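Local coordinates for protein beta-1,3-1,4-glucanase (Caldicellulosiruptor sp. F32, PDB 5H4R) that probably hydrolyses mixed-linkage beta-1,3-1,4-glucans such as lichenan, as a family 5 glycoside hydrolase, and binds a gluco-oligosaccharide in its pocket, at residues A[149-163]-A[209-221]. The protein carries 1 engineered substitution. Sequence-based numbering, arbitrary orientation.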
loop_
_atom_site.group_PDB
_atom_site.type_symbol
_atom_site.label_atom_id
_atom_site.label_comp_id
_atom_site.label_asym_id
_atom_site.label_seq_id
_atom_site.Cartn_x
_atom_site.Cartn_y
_atom_site.Cartn_z
ATOM N N TYR A 149 -15.545 -4.984 -6.362
ATOM C CA TYR A 149 -14.354 -5.486 -7.061
ATOM C C TYR A 149 -14.231 -6.977 -6.758
ATOM O O TYR A 149 -14.021 -7.364 -5.604
ATOM C CB TYR A 149 -13.091 -4.731 -6.624
ATOM C CG TYR A 149 -11.851 -5.069 -7.430
ATOM C CD1 TYR A 149 -11.294 -6.344 -7.390
ATOM C CD2 TYR A 149 -11.253 -4.115 -8.265
ATOM C CE1 TYR A 149 -10.179 -6.663 -8.135
ATOM C CE2 TYR A 149 -10.131 -4.432 -9.004
ATOM C CZ TYR A 149 -9.599 -5.697 -8.929
ATOM O OH TYR A 149 -8.481 -6.000 -9.674
ATOM N N TYR A 150 -14.391 -7.821 -7.773
ATOM C CA TYR A 150 -14.136 -9.239 -7.553
ATOM C C TYR A 150 -13.498 -9.865 -8.797
ATOM O O TYR A 150 -14.093 -9.840 -9.885
ATOM C CB TYR A 150 -15.418 -9.983 -7.161
ATOM C CG TYR A 150 -15.128 -11.198 -6.322
ATOM C CD1 TYR A 150 -14.666 -11.062 -5.003
ATOM C CD2 TYR A 150 -15.239 -12.482 -6.851
ATOM C CE1 TYR A 150 -14.372 -12.164 -4.230
ATOM C CE2 TYR A 150 -14.941 -13.586 -6.094
ATOM C CZ TYR A 150 -14.516 -13.429 -4.779
ATOM O OH TYR A 150 -14.217 -14.565 -4.072
ATOM N N PRO A 151 -12.293 -10.461 -8.678
ATOM C CA PRO A 151 -11.542 -10.858 -9.887
ATOM C C PRO A 151 -11.794 -12.285 -10.360
ATOM O O PRO A 151 -10.934 -13.169 -10.261
ATOM C CB PRO A 151 -10.094 -10.661 -9.439
ATOM C CG PRO A 151 -10.126 -11.076 -7.980
ATOM C CD PRO A 151 -11.444 -10.535 -7.464
ATOM N N ASN A 152 -12.987 -12.539 -10.894
ATOM C CA ASN A 152 -13.205 -13.772 -11.627
ATOM C C ASN A 152 -14.194 -13.513 -12.753
ATOM O O ASN A 152 -14.796 -12.439 -12.850
ATOM C CB ASN A 152 -13.628 -14.928 -10.696
ATOM C CG ASN A 152 -14.996 -14.750 -10.053
ATOM O OD1 ASN A 152 -15.761 -13.826 -10.355
ATOM N ND2 ASN A 152 -15.317 -15.684 -9.146
ATOM N N SER A 153 -14.326 -14.506 -13.634
ATOM C CA SER A 153 -15.164 -14.320 -14.817
ATOM C C SER A 153 -16.616 -14.115 -14.426
ATOM O O SER A 153 -17.321 -13.312 -15.049
ATOM C CB SER A 153 -15.010 -15.508 -15.774
ATOM O OG SER A 153 -13.760 -15.426 -16.446
ATOM N N GLN A 154 -17.076 -14.815 -13.384
ATOM C CA GLN A 154 -18.471 -14.718 -12.966
ATOM C C GLN A 154 -18.858 -13.289 -12.621
ATOM O O GLN A 154 -19.990 -12.867 -12.893
ATOM C CB GLN A 154 -18.732 -15.628 -11.763
ATOM C CG GLN A 154 -20.138 -15.515 -11.199
ATOM C CD GLN A 154 -20.387 -16.479 -10.052
ATOM O OE1 GLN A 154 -19.462 -17.127 -9.554
ATOM N NE2 GLN A 154 -21.644 -16.574 -9.626
ATOM N N HIS A 155 -17.951 -12.534 -11.996
ATOM C CA HIS A 155 -18.266 -11.190 -11.529
ATOM C C HIS A 155 -17.505 -10.118 -12.295
ATOM O O HIS A 155 -17.492 -8.956 -11.875
ATOM C CB HIS A 155 -17.978 -11.080 -10.029
ATOM C CG HIS A 155 -18.848 -11.975 -9.212
ATOM N ND1 HIS A 155 -18.399 -13.155 -8.653
ATOM C CD2 HIS A 155 -20.164 -11.893 -8.910
ATOM C CE1 HIS A 155 -19.392 -13.737 -8.005
ATOM N NE2 HIS A 155 -20.475 -12.997 -8.149
ATOM N N LEU A 156 -16.886 -10.473 -13.423
ATOM C CA LEU A 156 -15.986 -9.533 -14.089
ATOM C C LEU A 156 -16.742 -8.320 -14.635
ATOM O O LEU A 156 -16.230 -7.196 -14.565
ATOM C CB LEU A 156 -15.205 -10.241 -15.203
ATOM C CG LEU A 156 -14.182 -9.387 -15.972
ATOM C CD1 LEU A 156 -13.097 -8.846 -15.059
ATOM C CD2 LEU A 156 -13.567 -10.200 -17.116
ATOM N N GLN A 157 -17.939 -8.514 -15.195
ATOM C CA GLN A 157 -18.653 -7.381 -15.784
ATOM C C GLN A 157 -18.978 -6.324 -14.725
ATOM O O GLN A 157 -18.781 -5.120 -14.946
ATOM C CB GLN A 157 -19.921 -7.860 -16.490
ATOM C CG GLN A 157 -20.783 -6.720 -17.006
ATOM C CD GLN A 157 -22.070 -7.190 -17.648
ATOM O OE1 GLN A 157 -22.134 -8.277 -18.225
ATOM N NE2 GLN A 157 -23.112 -6.374 -17.538
ATOM N N THR A 158 -19.454 -6.754 -13.556
ATOM C CA THR A 158 -19.687 -5.806 -12.467
ATOM C C THR A 158 -18.384 -5.218 -11.938
ATOM O O THR A 158 -18.338 -4.035 -11.574
ATOM C CB THR A 158 -20.463 -6.499 -11.364
ATOM O OG1 THR A 158 -21.737 -6.889 -11.896
ATOM C CG2 THR A 158 -20.685 -5.554 -10.197
ATOM N N SER A 159 -17.312 -6.004 -11.912
ATOM C CA SER A 159 -16.036 -5.471 -11.445
ATOM C C SER A 159 -15.507 -4.382 -12.374
ATOM O O SER A 159 -14.985 -3.364 -11.909
ATOM C CB SER A 159 -15.017 -6.599 -11.309
ATOM O OG SER A 159 -15.450 -7.515 -10.322
ATOM N N ILE A 160 -15.628 -4.583 -13.686
ATOM C CA ILE A 160 -15.259 -3.549 -14.653
ATOM C C ILE A 160 -16.054 -2.278 -14.393
ATOM O O ILE A 160 -15.503 -1.172 -14.373
ATOM C CB ILE A 160 -15.476 -4.066 -16.091
ATOM C CG1 ILE A 160 -14.431 -5.138 -16.431
ATOM C CG2 ILE A 160 -15.402 -2.929 -17.093
ATOM C CD1 ILE A 160 -14.717 -5.930 -17.681
ATOM N N LYS A 161 -17.369 -2.420 -14.189
ATOM C CA LYS A 161 -18.226 -1.263 -13.942
ATOM C C LYS A 161 -17.798 -0.522 -12.689
ATOM O O LYS A 161 -17.802 0.717 -12.646
ATOM C CB LYS A 161 -19.672 -1.720 -13.818
ATOM C CG LYS A 161 -20.661 -0.614 -13.687
ATOM C CD LYS A 161 -22.100 -1.164 -13.652
ATOM C CE LYS A 161 -23.153 -0.069 -13.682
ATOM N NZ LYS A 161 -23.250 0.628 -14.993
ATOM N N TYR A 162 -17.437 -1.274 -11.644
ATOM C CA TYR A 162 -17.011 -0.680 -10.378
ATOM C C TYR A 162 -15.696 0.075 -10.525
ATOM O O TYR A 162 -15.581 1.228 -10.091
ATOM C CB TYR A 162 -16.883 -1.779 -9.311
ATOM C CG TYR A 162 -16.625 -1.242 -7.918
ATOM C CD1 TYR A 162 -17.620 -0.579 -7.228
ATOM C CD2 TYR A 162 -15.382 -1.403 -7.281
ATOM C CE1 TYR A 162 -17.418 -0.079 -5.965
ATOM C CE2 TYR A 162 -15.175 -0.889 -5.987
ATOM C CZ TYR A 162 -16.204 -0.241 -5.342
ATOM O OH TYR A 162 -16.078 0.290 -4.074
ATOM N N VAL A 163 -14.686 -0.562 -11.122
ATOM C CA VAL A 163 -13.404 0.110 -11.356
ATOM C C VAL A 163 -13.614 1.365 -12.201
ATOM O O VAL A 163 -13.135 2.454 -11.856
ATOM C CB VAL A 163 -12.404 -0.867 -12.009
ATOM C CG1 VAL A 163 -11.117 -0.142 -12.426
ATOM C CG2 VAL A 163 -12.080 -2.000 -11.066
ATOM N N ASP A 209 -7.794 -17.807 -14.060
ATOM C CA ASP A 209 -8.874 -16.880 -14.387
ATOM C C ASP A 209 -8.783 -15.603 -13.550
ATOM O O ASP A 209 -9.006 -14.498 -14.059
ATOM C CB ASP A 209 -10.206 -17.583 -14.168
ATOM C CG ASP A 209 -11.395 -16.680 -14.403
ATOM O OD1 ASP A 209 -11.666 -16.310 -15.564
ATOM O OD2 ASP A 209 -12.089 -16.368 -13.424
ATOM N N ALA A 210 -8.439 -15.736 -12.270
ATOM C CA ALA A 210 -8.347 -14.562 -11.401
ATOM C C ALA A 210 -7.170 -13.673 -11.797
ATOM O O ALA A 210 -7.276 -12.436 -11.792
ATOM C CB ALA A 210 -8.250 -15.006 -9.943
ATOM N N VAL A 211 -6.046 -14.280 -12.171
ATOM C CA VAL A 211 -4.898 -13.507 -12.646
ATOM C C VAL A 211 -5.262 -12.738 -13.909
ATOM O O VAL A 211 -4.922 -11.553 -14.061
ATOM C CB VAL A 211 -3.700 -14.448 -12.863
ATOM C CG1 VAL A 211 -2.562 -13.739 -13.640
ATOM C CG2 VAL A 211 -3.171 -14.934 -11.537
ATOM N N GLU A 212 -6.001 -13.382 -14.813
ATOM C CA GLU A 212 -6.431 -12.719 -16.040
ATOM C C GLU A 212 -7.406 -11.591 -15.737
ATOM O O GLU A 212 -7.350 -10.523 -16.354
ATOM C CB GLU A 212 -7.069 -13.738 -16.985
ATOM C CG GLU A 212 -6.078 -14.778 -17.509
ATOM C CD GLU A 212 -4.917 -14.169 -18.288
ATOM O OE1 GLU A 212 -5.179 -13.575 -19.359
ATOM O OE2 GLU A 212 -3.747 -14.276 -17.827
ATOM N N ALA A 213 -8.324 -11.821 -14.803
ATOM C CA ALA A 213 -9.277 -10.785 -14.455
ATOM C C ALA A 213 -8.568 -9.569 -13.885
ATOM O O ALA A 213 -8.957 -8.436 -14.173
ATOM C CB ALA A 213 -10.293 -11.330 -13.453
ATOM N N ILE A 214 -7.530 -9.788 -13.070
ATOM C CA ILE A 214 -6.781 -8.676 -12.480
ATOM C C ILE A 214 -6.059 -7.899 -13.569
ATOM O O ILE A 214 -6.002 -6.662 -13.525
ATOM C CB ILE A 214 -5.811 -9.187 -11.393
ATOM C CG1 ILE A 214 -6.586 -9.603 -10.141
ATOM C CG2 ILE A 214 -4.799 -8.083 -10.979
ATOM C CD1 ILE A 214 -5.777 -10.370 -9.152
ATOM N N ASN A 215 -5.495 -8.602 -14.553
ATOM C CA ASN A 215 -4.875 -7.919 -15.693
ATOM C C ASN A 215 -5.891 -7.026 -16.400
ATOM O O ASN A 215 -5.603 -5.865 -16.716
ATOM C CB ASN A 215 -4.288 -8.932 -16.672
ATOM C CG ASN A 215 -3.001 -9.576 -16.174
ATOM O OD1 ASN A 215 -2.309 -9.027 -15.318
ATOM N ND2 ASN A 215 -2.662 -10.745 -16.740
ATOM N N LYS A 216 -7.097 -7.550 -16.638
ATOM C CA LYS A 216 -8.136 -6.784 -17.314
ATOM C C LYS A 216 -8.532 -5.568 -16.495
ATOM O O LYS A 216 -8.691 -4.456 -17.027
ATOM C CB LYS A 216 -9.362 -7.669 -17.555
ATOM C CG LYS A 216 -10.618 -6.930 -18.021
ATOM C CD LYS A 216 -10.446 -6.298 -19.429
ATOM C CE LYS A 216 -11.782 -5.782 -19.960
ATOM N NZ LYS A 216 -11.630 -5.051 -21.246
ATOM N N LEU A 217 -8.734 -5.765 -15.195
ATOM C CA LEU A 217 -9.193 -4.669 -14.346
ATOM C C LEU A 217 -8.112 -3.612 -14.155
ATOM O O LEU A 217 -8.435 -2.428 -14.016
ATOM C CB LEU A 217 -9.656 -5.233 -13.012
ATOM C CG LEU A 217 -10.905 -6.119 -13.130
ATOM C CD1 LEU A 217 -11.143 -6.972 -11.876
ATOM C CD2 LEU A 217 -12.138 -5.265 -13.425
ATOM N N ASN A 218 -6.838 -4.010 -14.168
ATOM C CA ASN A 218 -5.756 -3.029 -14.129
ATOM C C ASN A 218 -5.693 -2.231 -15.421
ATOM O O ASN A 218 -5.435 -1.019 -15.392
ATOM C CB ASN A 218 -4.410 -3.703 -13.860
ATOM C CG ASN A 218 -4.192 -4.039 -12.400
ATOM O OD1 ASN A 218 -4.814 -3.471 -11.507
ATOM N ND2 ASN A 218 -3.245 -4.948 -12.146
ATOM N N GLN A 219 -5.999 -2.860 -16.544
ATOM C CA GLN A 219 -6.057 -2.129 -17.805
ATOM C C GLN A 219 -7.238 -1.166 -17.832
ATOM O O GLN A 219 -7.115 -0.030 -18.309
ATOM C CB GLN A 219 -6.132 -3.116 -18.969
ATOM C CG GLN A 219 -6.080 -2.443 -20.295
ATOM C CD GLN A 219 -4.713 -1.884 -20.596
ATOM O OE1 GLN A 219 -3.731 -2.634 -20.737
ATOM N NE2 GLN A 219 -4.627 -0.576 -20.698
ATOM N N VAL A 220 -8.396 -1.596 -17.309
ATOM C CA VAL A 220 -9.554 -0.714 -17.203
ATOM C C VAL A 220 -9.215 0.505 -16.360
ATOM O O VAL A 220 -9.560 1.650 -16.713
ATOM C CB VAL A 220 -10.746 -1.501 -16.623
ATOM C CG1 VAL A 220 -11.905 -0.579 -16.261
ATOM C CG2 VAL A 220 -11.201 -2.542 -17.628
ATOM N N PHE A 221 -8.540 0.280 -15.233
ATOM C CA PHE A 221 -8.120 1.367 -14.355
ATOM C C PHE A 221 -7.271 2.382 -15.100
ATOM O O PHE A 221 -7.539 3.588 -15.051
ATOM C CB PHE A 221 -7.361 0.782 -13.154
ATOM C CG PHE A 221 -6.409 1.743 -12.468
ATOM C CD1 PHE A 221 -6.887 2.792 -11.686
ATOM C CD2 PHE A 221 -5.038 1.574 -12.570
ATOM C CE1 PHE A 221 -5.984 3.650 -11.033
ATOM C CE2 PHE A 221 -4.155 2.424 -11.910
ATOM C CZ PHE A 221 -4.640 3.454 -11.148
HETATM O O HOH W 1 -7.497 -3.224 -11.009
#
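Two neighbouring outer helices of the barrel pack here through Leu217, with the loop that leads into the first of them laid against the second. Leu217, on helix 209-221, is a knob in a hole formed by Leu156, Ser159, Ile160 and Val163. Its CD2 branch presses on the backbone of helix 156-163, 3.6 Å from Ile160 N, and lies 3.8 Å from Ile160 CG1. The CD1 branch meets the Tyr149 ring. It makes an off-centre CH-pi contact, 4.0 Å from the ring centroid and 30° off the normal. With CG anti to the backbone N (chi1 -173°), the Tyr149 ring brings its CZ end to Leu217 CD1, although the side chain does not set out toward that helix. A water at the ring edge lies near Tyr149 OH and donates to Asn218 OD1.

The segments of the two helices run nearly parallel, at 26°, with axes 9.5 Å apart. This fits the (beta/alpha)8 TIM barrel of family 5: helix 156-173 follows strand 135-139, and helix 205-226 follows strand 181-184. Phe221 continues inward to strand 237-240, touching Leu237 and Val239.

In the loop just ahead of helix 156-163 lies a polar contact. Ser153 N donates to the syn lone pair of Asp209 OD2 at 2.9 Å. Ser153 OG lies implausibly close to Asp209 OD1, so that bond is doubtful. Asn152 OD1 accepts from the backbone N of His155, the N-cap residue, in an Asx motif, and also from its ring ND1. Pro151 centres an inverse gamma turn and rests its CB 3.7 Å from Ile214 CG1. Its buried carbonyl O has no conventional partner, but meets Ala210 CA at 3.2 Å in a CA-H...O contact. Farther along, Val163 CG1 packs 3.9 Å from Val220 CG1.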